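Local atomic coordinates of putative neuraminyllactose-binding hemagglutinin homolog (Helicobacter pylori, PDB entry 3BGH), a protein that probably acts as a surface lipoprotein of the outer membrane and flagellar sheath, with a proposed role as an adhesin for neuraminyllactose-type sugars. Residues A[55-58]-A[59-63]; A[201-204]-A[205-209]; A[214-217]-A[218-222]. All coordinates share one frame; numbering follows the deposited sequence.

Interaction 1 of 3, residues A[55-58]-A[59-63]; sequences SYQK and EFEKS
Q57 and E61, one helical turn apart, lie side by side and point the same way, their amide and carboxylate planes 47° apart. E61 OE2 stands 3.9 Å from Q57 CG and 3.8 Å from Q57 NE2, so the two polar ends run abreast without a hydrogen bond between them. What fixes both is strand 38-48: Q57 NE2 donates to the carbonyl O of I46 and E61 OE2 accepts from its N, so the pair clasps one residue of the strand through both of its backbone groups. Beneath them E61 N reaches Q57 O at 2.7 Å.

The tightly packed side belongs to F60. With its CG anti to the backbone N (chi1 -165°), the ring swings away from the preceding turn into the interior, where F23 and Y198 both meet it edge-to-face; F60 N is bonded to Y56 O at 2.8 Å. S63, also buried, turns its hydroxyl back onto the previous turn: S63 OG gives a hydrogen bond of 2.7 Å to E59 O, which also accepts from S63 N across the opposite face of the carbonyl plane.

Toward solvent the contact is looser. K58 runs outward; its carbonyl O takes the N-H of K62, while its CB merely lies against E59 N. K62 bends at its last torsion (chi4 -73°) to bring K62 NZ within 3.2 Å of E59 OE1, an i to i+3 salt bridge along the surface.

Helix 54-73 is the crossover of the beta-alpha-beta unit joining the parallel, neighbouring strands 38-48 and 78-82; Y56 and S63 face helix 186-208 alongside.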
ATOM      1  N   SER A  55     -16.857   4.265   7.218  1.00 49.13           N
ATOM      2  CA  SER A  55     -16.984   4.249   8.662  1.00 48.53           C
ATOM      3  C   SER A  55     -15.843   3.487   9.345  1.00 48.86           C
ATOM      4  O   SER A  55     -15.484   3.820  10.489  1.00 48.99           O
ATOM      5  CB  SER A  55     -18.303   3.652   9.054  1.00 48.49           C
ATOM      6  OG  SER A  55     -18.385   2.306   8.607  1.00 47.67           O
ATOM      7  N   TYR A  56     -15.294   2.471   8.663  1.00 48.66           N
ATOM      8  CA  TYR A  56     -14.173   1.674   9.208  1.00 49.34           C
ATOM      9  C   TYR A  56     -12.948   2.550   9.301  1.00 49.37           C
ATOM     10  O   TYR A  56     -12.266   2.541  10.311  1.00 49.27           O
ATOM     11  CB  TYR A  56     -13.834   0.452   8.364  1.00 48.19           C
ATOM     12  CG  TYR A  56     -14.853  -0.660   8.409  1.00 48.53           C
ATOM     13  CD1 TYR A  56     -16.106  -0.484   8.972  1.00 48.36           C
ATOM     14  CD2 TYR A  56     -14.586  -1.877   7.807  1.00 47.86           C
ATOM     15  CE1 TYR A  56     -17.055  -1.506   8.939  1.00 46.28           C
ATOM     16  CE2 TYR A  56     -15.497  -2.883   7.795  1.00 48.15           C
ATOM     17  CZ  TYR A  56     -16.738  -2.696   8.354  1.00 48.36           C
ATOM     18  OH  TYR A  56     -17.634  -3.753   8.320  1.00 50.20           O
ATOM     19  N   GLN A  57     -12.719   3.334   8.255  1.00 49.78           N
ATOM     20  CA  GLN A  57     -11.628   4.270   8.222  1.00 50.35           C
ATOM     21  C   GLN A  57     -11.755   5.209   9.430  1.00 52.16           C
ATOM     22  O   GLN A  57     -10.816   5.289  10.238  1.00 52.13           O
ATOM     23  CB  GLN A  57     -11.658   5.041   6.923  1.00 49.67           C
ATOM     24  CG  GLN A  57     -10.758   6.203   6.868  1.00 47.93           C
ATOM     25  CD  GLN A  57     -11.057   7.098   5.697  1.00 48.00           C
ATOM     26  OE1 GLN A  57     -12.189   7.157   5.243  1.00 52.13           O
ATOM     27  NE2 GLN A  57     -10.058   7.845   5.224  1.00 48.44           N
ATOM     28  N   LYS A  58     -12.908   5.889   9.558  1.00 53.33           N
ATOM     29  CA  LYS A  58     -13.177   6.826  10.655  1.00 54.20           C
ATOM     30  C   LYS A  58     -12.940   6.195  12.036  1.00 53.95           C
ATOM     31  O   LYS A  58     -12.291   6.774  12.893  1.00 53.48           O
ATOM     32  CB  LYS A  58     -14.602   7.386  10.554  1.00 55.18           C
ATOM     33  CG  LYS A  58     -14.721   8.579   9.610  1.00 59.81           C
ATOM     34  CD  LYS A  58     -16.050   8.559   8.782  1.00 62.78           C
ATOM     35  CE  LYS A  58     -16.153   9.784   7.853  1.00 64.01           C
ATOM     36  NZ  LYS A  58     -17.269   9.708   6.802  1.00 67.11           N
ATOM     37  N   GLU A  59     -13.449   4.990  12.229  1.00 53.56           N
ATOM     38  CA  GLU A  59     -13.375   4.337  13.506  1.00 53.47           C
ATOM     39  C   GLU A  59     -11.941   3.828  13.794  1.00 53.53           C
ATOM     40  O   GLU A  59     -11.467   3.870  14.936  1.00 52.75           O
ATOM     41  CB  GLU A  59     -14.450   3.263  13.529  1.00 54.00           C
ATOM     42  CG  GLU A  59     -14.114   1.976  14.176  1.00 58.97           C
ATOM     43  CD  GLU A  59     -14.774   1.806  15.500  1.00 66.40           C
ATOM     44  OE1 GLU A  59     -14.813   2.803  16.275  1.00 71.98           O
ATOM     45  OE2 GLU A  59     -15.227   0.663  15.779  1.00 68.33           O
ATOM     46  N   PHE A  60     -11.260   3.370  12.745  1.00 53.39           N
ATOM     47  CA  PHE A  60      -9.823   3.097  12.774  1.00 53.49           C
ATOM     48  C   PHE A  60      -9.002   4.366  13.114  1.00 54.42           C
ATOM     49  O   PHE A  60      -8.098   4.306  13.943  1.00 55.20           O
ATOM     50  CB  PHE A  60      -9.391   2.493  11.421  1.00 51.58           C
ATOM     51  CG  PHE A  60      -8.040   1.854  11.420  1.00 49.62           C
ATOM     52  CD1 PHE A  60      -7.908   0.460  11.381  1.00 48.57           C
ATOM     53  CD2 PHE A  60      -6.889   2.624  11.387  1.00 45.02           C
ATOM     54  CE1 PHE A  60      -6.640  -0.144  11.342  1.00 48.46           C
ATOM     55  CE2 PHE A  60      -5.635   2.017  11.355  1.00 46.72           C
ATOM     56  CZ  PHE A  60      -5.502   0.642  11.325  1.00 47.97           C
ATOM     57  N   GLU A  61      -9.292   5.495  12.484  1.00 55.22           N
ATOM     58  CA  GLU A  61      -8.591   6.752  12.828  1.00 57.23           C
ATOM     59  C   GLU A  61      -8.934   7.283  14.226  1.00 58.61           C
ATOM     60  O   GLU A  61      -8.073   7.873  14.880  1.00 59.74           O
ATOM     61  CB  GLU A  61      -8.898   7.872  11.845  1.00 56.32           C
ATOM     62  CG  GLU A  61      -8.212   7.757  10.530  1.00 57.34           C
ATOM     63  CD  GLU A  61      -8.833   8.667   9.462  1.00 56.63           C
ATOM     64  OE1 GLU A  61      -9.900   9.272   9.692  1.00 57.55           O
ATOM     65  OE2 GLU A  61      -8.245   8.781   8.385  1.00 53.70           O
ATOM     66  N   LYS A  62     -10.184   7.106  14.662  1.00 59.74           N
ATOM     67  CA  LYS A  62     -10.644   7.623  15.951  1.00 61.13           C
ATOM     68  C   LYS A  62     -10.052   6.793  17.066  1.00 60.10           C
ATOM     69  O   LYS A  62      -9.579   7.338  18.048  1.00 60.53           O
ATOM     70  CB  LYS A  62     -12.194   7.672  16.049  1.00 62.03           C
ATOM     71  CG  LYS A  62     -12.807   7.419  17.493  1.00 63.60           C
ATOM     72  CD  LYS A  62     -14.352   7.663  17.591  1.00 64.83           C
ATOM     73  CE  LYS A  62     -15.056   6.764  18.650  1.00 68.44           C
ATOM     74  NZ  LYS A  62     -15.164   5.312  18.189  1.00 71.50           N
ATOM     75  N   SER A  63     -10.058   5.475  16.923  1.00 59.69           N
ATOM     76  CA  SER A  63      -9.514   4.631  17.967  1.00 58.98           C
ATOM     77  C   SER A  63      -8.026   4.854  18.242  1.00 58.85           C
ATOM     78  O   SER A  63      -7.618   4.850  19.396  1.00 59.30           O
ATOM     79  CB  SER A  63      -9.811   3.176  17.686  1.00 58.96           C
ATOM     80  OG  SER A  63     -11.206   3.038  17.530  1.00 59.53           O
TER

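Interaction 2 of 3, residues A[201-204]-A[205-209]; sequences VMVH and ITKEL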
ATOM      1  N   VAL A 201      -0.481  -1.945  14.361  1.00 48.63           N
ATOM      2  CA  VAL A 201      -0.083  -0.521  14.480  1.00 49.09           C
ATOM      3  C   VAL A 201       0.134  -0.118  15.967  1.00 49.31           C
ATOM      4  O   VAL A 201       1.159   0.461  16.335  1.00 49.02           O
ATOM      5  CB  VAL A 201      -1.074   0.504  13.764  1.00 48.04           C
ATOM      6  CG1 VAL A 201      -0.681   1.908  14.053  1.00 44.65           C
ATOM      7  CG2 VAL A 201      -1.058   0.305  12.260  1.00 48.05           C
ATOM      8  N   MET A 202      -0.842  -0.414  16.798  1.00 49.59           N
ATOM      9  CA  MET A 202      -0.757  -0.033  18.195  1.00 50.05           C
ATOM     10  C   MET A 202       0.452  -0.665  18.891  1.00 51.09           C
ATOM     11  O   MET A 202       1.112   0.008  19.665  1.00 52.20           O
ATOM     12  CB  MET A 202      -2.053  -0.378  18.921  1.00 49.92           C
ATOM     13  CG  MET A 202      -3.191   0.637  18.707  1.00 47.02           C
ATOM     14  SD  MET A 202      -2.790   2.293  19.208  1.00 42.75           S
ATOM     15  CE  MET A 202      -2.385   2.021  20.921  1.00 44.81           C
ATOM     16  N   VAL A 203       0.743  -1.939  18.617  1.00 52.00           N
ATOM     17  CA  VAL A 203       1.886  -2.630  19.216  1.00 52.65           C
ATOM     18  C   VAL A 203       3.210  -2.002  18.791  1.00 53.07           C
ATOM     19  O   VAL A 203       4.121  -1.826  19.597  1.00 54.33           O
ATOM     20  CB  VAL A 203       1.941  -4.113  18.793  1.00 53.42           C
ATOM     21  CG1 VAL A 203       3.280  -4.734  19.174  1.00 52.64           C
ATOM     22  CG2 VAL A 203       0.819  -4.925  19.436  1.00 53.25           C
ATOM     23  N   HIS A 204       3.347  -1.694  17.511  1.00 52.67           N
ATOM     24  CA  HIS A 204       4.602  -1.165  17.033  1.00 51.66           C
ATOM     25  C   HIS A 204       4.789   0.254  17.530  1.00 51.28           C
ATOM     26  O   HIS A 204       5.860   0.590  17.949  1.00 51.12           O
ATOM     27  CB  HIS A 204       4.702  -1.257  15.503  1.00 50.79           C
ATOM     28  CG  HIS A 204       5.000  -2.638  15.001  1.00 50.31           C
ATOM     29  ND1 HIS A 204       5.899  -2.886  13.985  1.00 47.05           N
ATOM     30  CD2 HIS A 204       4.512  -3.846  15.373  1.00 49.72           C
ATOM     31  CE1 HIS A 204       5.956  -4.186  13.762  1.00 49.14           C
ATOM     32  NE2 HIS A 204       5.121  -4.794  14.588  1.00 47.67           N
ATOM     33  N   ILE A 205       3.755   1.083  17.489  1.00 51.86           N
ATOM     34  CA  ILE A 205       3.902   2.441  17.973  1.00 52.98           C
ATOM     35  C   ILE A 205       4.117   2.492  19.484  1.00 54.23           C
ATOM     36  O   ILE A 205       4.928   3.266  19.952  1.00 54.60           O
ATOM     37  CB  ILE A 205       2.731   3.342  17.621  1.00 52.48           C
ATOM     38  CG1 ILE A 205       2.794   3.774  16.162  1.00 51.91           C
ATOM     39  CG2 ILE A 205       2.795   4.632  18.470  1.00 52.80           C
ATOM     40  CD1 ILE A 205       1.537   4.510  15.689  1.00 50.31           C
ATOM     41  N   THR A 206       3.390   1.682  20.246  1.00 55.65           N
ATOM     42  CA  THR A 206       3.542   1.726  21.694  1.00 57.09           C
ATOM     43  C   THR A 206       4.956   1.316  22.052  1.00 57.96           C
ATOM     44  O   THR A 206       5.536   1.904  22.964  1.00 57.81           O
ATOM     45  CB  THR A 206       2.550   0.817  22.445  1.00 57.28           C
ATOM     46  OG1 THR A 206       2.576  -0.486  21.845  1.00 58.19           O
ATOM     47  CG2 THR A 206       1.141   1.392  22.398  1.00 55.66           C
ATOM     48  N   LYS A 207       5.520   0.328  21.343  1.00 58.37           N
ATOM     49  CA  LYS A 207       6.907  -0.056  21.605  1.00 58.83           C
ATOM     50  C   LYS A 207       7.897   0.998  21.104  1.00 59.12           C
ATOM     51  O   LYS A 207       8.986   1.167  21.702  1.00 59.29           O
ATOM     52  CB  LYS A 207       7.247  -1.452  21.088  1.00 60.07           C
ATOM     53  CG  LYS A 207       6.535  -2.533  21.899  1.00 62.63           C
ATOM     54  CD  LYS A 207       6.507  -3.913  21.213  1.00 66.08           C
ATOM     55  CE  LYS A 207       5.753  -4.928  22.107  1.00 67.40           C
ATOM     56  NZ  LYS A 207       5.941  -6.351  21.664  1.00 72.82           N
ATOM     57  N   GLU A 208       7.531   1.729  20.049  1.00 57.71           N
ATOM     58  CA  GLU A 208       8.423   2.766  19.565  1.00 57.73           C
ATOM     59  C   GLU A 208       8.485   3.980  20.478  1.00 57.37           C
ATOM     60  O   GLU A 208       9.491   4.653  20.519  1.00 57.11           O
ATOM     61  CB  GLU A 208       8.095   3.226  18.135  1.00 58.24           C
ATOM     62  CG  GLU A 208       9.258   3.989  17.467  1.00 58.33           C
ATOM     63  CD  GLU A 208      10.592   3.172  17.410  1.00 58.78           C
ATOM     64  OE1 GLU A 208      11.630   3.764  17.033  1.00 61.80           O
ATOM     65  OE2 GLU A 208      10.620   1.951  17.721  1.00 57.32           O
ATOM     66  N   LEU A 209       7.400   4.272  21.179  1.00 57.16           N
ATOM     67  CA  LEU A 209       7.347   5.468  21.980  1.00 57.07           C
ATOM     68  C   LEU A 209       7.634   5.136  23.450  1.00 57.89           C
ATOM     69  O   LEU A 209       6.955   5.630  24.323  1.00 58.04           O
ATOM     70  CB  LEU A 209       5.979   6.139  21.852  1.00 57.24           C
ATOM     71  CG  LEU A 209       5.396   6.607  20.516  1.00 55.15           C
ATOM     72  CD1 LEU A 209       4.008   7.190  20.744  1.00 50.18           C
ATOM     73  CD2 LEU A 209       6.314   7.621  19.875  1.00 53.95           C
TER
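T206 grips the preceding turn of the helix through every side-chain atom. Its CB sits 3.2 Å from M202 O. OG1, placed between the backbone N and the carbonyl carbon (chi1 49°), folds back over the turn to 2.7 Å from M202 O and 3.0 Å from V203 O; its single proton could serve either carbonyl, and the choice is not settled. CG2, the other branch, lies 3.1 Å from M202 O and 3.9 Å from M202 CE, where the doubly bent methionine crosses the threonine at about a right angle. M202 O also accepts the backbone N-H of T206. Both side chains also touch Y25, and M202 packs on L64 and T206 on F71 of helix 54-73.

These turns close helix 186-208, which lies beside helix 54-73 against the mixed beta-sheet. Its sheet-facing side carries V201 and I205, lying side by side: V201 CG1 touches I205 CD1 at 3.8 Å, and the pair spreads over V152 and I150 of strand 144-161 and L132 and L134 of strand 123-137.

On the outward side, K207 lies along V203 and points the same way, its extended chain laying CE 3.8 Å from V203 CG1, an aliphatic contact of the lysine chain. L209 leaves helical geometry; its N still bonds to I205 O, while E208 O takes a hydrogen bond from H213 ND1 of the next helix.

Interaction 3 of 3, residues A[214-217]-A[218-222]; sequences MEHY and EKVSS
Two torsions bring E218 back over the turn before it: CG lies anti to the carbonyl carbon (chi1 -82°), and a bend at chi2 (138°) lays the carboxylate along the backbone of M214 and E215. E218 OE1 comes 3.2 Å from E215 CA, and E218 CD lies 3.3 Å from M214 O. M214 O accepts E218 N at 2.7 Å, the regular i to i+4 bond of the helix. The side chains of E215 and E218 run at a slant to each other, their carboxylate planes 56° apart. E215 OE2 and E218 OE1, like charges, are 5.3 Å apart and not in contact; any repulsion would probably be screened by solvent on the exposed side of E215. E218 also leans on H37 and L97.

Elsewhere on the helix surface, H216 and V220 meet one turn apart. The imidazole brings CE1 to 3.4 Å from V220 CG2, with ND1 a little farther from the same methyl, an oblique approach across one turn.

At the next position S221 OG lies 3.0 Å from Y217 O and 3.2 Å from E218 O, two carbonyls competing for one hydroxyl proton, so which of the two receives it is left open. Y217 O also accepts the N-H of S221.

The exposed side of this terminal helix carries E215, H216 and K219, the lysine curling through three bends back toward E215 O. On its inner side M214, the buried residue of the set, packs on Y77, L209 and L98, and Y217 joins it on L98; helix 211-223 thereby rests against the start of strand 98-114, just beyond the end of helix 186-208.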
ATOM      1  N   MET A 214      11.818   8.242  24.193  1.00 59.81           N
ATOM      2  CA  MET A 214      11.418   9.650  24.369  1.00 60.43           C
ATOM      3  C   MET A 214      12.494  10.504  25.110  1.00 61.14           C
ATOM      4  O   MET A 214      12.772  11.653  24.713  1.00 60.46           O
ATOM      5  CB  MET A 214      10.038   9.775  25.037  1.00 59.73           C
ATOM      6  CG  MET A 214       8.824   9.336  24.168  1.00 59.79           C
ATOM      7  SD  MET A 214       8.655  10.164  22.555  1.00 52.30           S
ATOM      8  CE  MET A 214       9.502   8.938  21.594  1.00 57.82           C
ATOM      9  N   GLU A 215      13.108   9.925  26.155  1.00 62.04           N
ATOM     10  CA  GLU A 215      14.159  10.604  26.939  1.00 62.88           C
ATOM     11  C   GLU A 215      15.325  10.845  26.013  1.00 62.32           C
ATOM     12  O   GLU A 215      15.943  11.918  26.059  1.00 62.76           O
ATOM     13  CB  GLU A 215      14.650   9.771  28.145  1.00 62.32           C
ATOM     14  CG  GLU A 215      13.581   9.355  29.118  1.00 64.07           C
ATOM     15  CD  GLU A 215      14.112   8.942  30.496  1.00 65.44           C
ATOM     16  OE1 GLU A 215      15.200   8.317  30.598  1.00 68.31           O
ATOM     17  OE2 GLU A 215      13.407   9.242  31.487  1.00 69.35           O
ATOM     18  N   HIS A 216      15.626   9.846  25.174  1.00 61.57           N
ATOM     19  CA  HIS A 216      16.684  10.003  24.193  1.00 61.04           C
ATOM     20  C   HIS A 216      16.351  11.159  23.228  1.00 61.77           C
ATOM     21  O   HIS A 216      17.178  12.045  23.004  1.00 62.25           O
ATOM     22  CB  HIS A 216      16.972   8.701  23.451  1.00 59.55           C
ATOM     23  CG  HIS A 216      18.120   8.812  22.492  1.00 59.60           C
ATOM     24  ND1 HIS A 216      18.002   9.405  21.249  1.00 57.35           N
ATOM     25  CD2 HIS A 216      19.415   8.423  22.606  1.00 56.44           C
ATOM     26  CE1 HIS A 216      19.177   9.375  20.643  1.00 57.97           C
ATOM     27  NE2 HIS A 216      20.051   8.792  21.450  1.00 56.28           N
ATOM     28  N   TYR A 217      15.137  11.146  22.678  1.00 62.47           N
ATOM     29  CA  TYR A 217      14.637  12.201  21.808  1.00 63.50           C
ATOM     30  C   TYR A 217      14.733  13.548  22.494  1.00 64.46           C
ATOM     31  O   TYR A 217      15.127  14.515  21.863  1.00 64.32           O
ATOM     32  CB  TYR A 217      13.178  11.917  21.451  1.00 63.32           C
ATOM     33  CG  TYR A 217      12.578  12.874  20.480  1.00 63.22           C
ATOM     34  CD1 TYR A 217      12.510  12.550  19.122  1.00 64.77           C
ATOM     35  CD2 TYR A 217      12.067  14.100  20.897  1.00 64.00           C
ATOM     36  CE1 TYR A 217      11.952  13.412  18.209  1.00 63.44           C
ATOM     37  CE2 TYR A 217      11.495  14.987  19.983  1.00 62.69           C
ATOM     38  CZ  TYR A 217      11.440  14.632  18.641  1.00 63.45           C
ATOM     39  OH  TYR A 217      10.889  15.490  17.703  1.00 63.00           O
ATOM     40  N   GLU A 218      14.348  13.605  23.778  1.00 65.82           N
ATOM     41  CA  GLU A 218      14.443  14.842  24.594  1.00 67.46           C
ATOM     42  C   GLU A 218      15.884  15.358  24.627  1.00 68.49           C
ATOM     43  O   GLU A 218      16.143  16.509  24.294  1.00 68.14           O
ATOM     44  CB  GLU A 218      13.892  14.623  26.020  1.00 67.45           C
ATOM     45  CG  GLU A 218      12.356  14.735  26.152  1.00 67.13           C
ATOM     46  CD  GLU A 218      11.695  13.657  27.054  1.00 69.70           C
ATOM     47  OE1 GLU A 218      12.368  13.017  27.913  1.00 70.22           O
ATOM     48  OE2 GLU A 218      10.466  13.442  26.895  1.00 70.36           O
ATOM     49  N   LYS A 219      16.816  14.475  24.965  1.00 70.48           N
ATOM     50  CA  LYS A 219      18.237  14.796  24.935  1.00 72.84           C
ATOM     51  C   LYS A 219      18.685  15.277  23.549  1.00 73.99           C
ATOM     52  O   LYS A 219      19.394  16.273  23.444  1.00 74.76           O
ATOM     53  CB  LYS A 219      19.067  13.595  25.406  1.00 72.69           C
ATOM     54  CG  LYS A 219      20.441  13.936  25.991  1.00 75.66           C
ATOM     55  CD  LYS A 219      20.357  14.688  27.334  1.00 79.30           C
ATOM     56  CE  LYS A 219      20.306  13.733  28.526  1.00 82.09           C
ATOM     57  NZ  LYS A 219      19.163  12.748  28.461  1.00 83.72           N
ATOM     58  N   VAL A 220      18.250  14.596  22.490  1.00 75.30           N
ATOM     59  CA  VAL A 220      18.658  14.957  21.128  1.00 76.48           C
ATOM     60  C   VAL A 220      18.227  16.364  20.705  1.00 77.76           C
ATOM     61  O   VAL A 220      19.042  17.106  20.167  1.00 78.12           O
ATOM     62  CB  VAL A 220      18.257  13.875  20.078  1.00 76.06           C
ATOM     63  CG1 VAL A 220      18.274  14.425  18.686  1.00 75.57           C
ATOM     64  CG2 VAL A 220      19.197  12.706  20.155  1.00 75.60           C
ATOM     65  N   SER A 221      16.974  16.746  20.946  1.00 79.73           N
ATOM     66  CA  SER A 221      16.571  18.149  20.718  1.00 82.15           C
ATOM     67  C   SER A 221      17.390  19.154  21.571  1.00 83.69           C
ATOM     68  O   SER A 221      17.875  20.159  21.041  1.00 83.78           O
ATOM     69  CB  SER A 221      15.047  18.368  20.854  1.00 81.77           C
ATOM     70  OG  SER A 221      14.462  17.477  21.780  1.00 81.82           O
ATOM     71  N   SER A 222      17.557  18.857  22.867  1.00 85.97           N
ATOM     72  CA  SER A 222      18.364  19.672  23.797  1.00 88.18           C
ATOM     73  C   SER A 222      19.653  20.201  23.158  1.00 89.83           C
ATOM     74  O   SER A 222      19.991  21.385  23.297  1.00 90.25           O
ATOM     75  CB  SER A 222      18.728  18.874  25.061  1.00 88.02           C
ATOM     76  OG  SER A 222      17.740  18.980  26.072  1.00 87.53           O
TER

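The three contacts follow one another along the chain, each on consecutive turns of a helix, interaction 2 running to its C-terminal end. Interaction 1 lies on helix 54-73 and interaction 2 on helix 186-208; their centres are 18 Å apart, their nearest atoms about 5 Å. Y56 and S63 touch helix 186-208, and V201, M202, I205 and T206 touch L64, L68 and F71 of helix 54-73. Interaction 3, on helix 211-223, touches interaction 2 where L209 CD2 meets M214 CE at 3.9 Å, but its centre is 31 Å from that of interaction 1, across the chain's centre. Two neighbouring helices thus cover the mixed sheet, and a short third extends the C-terminal end.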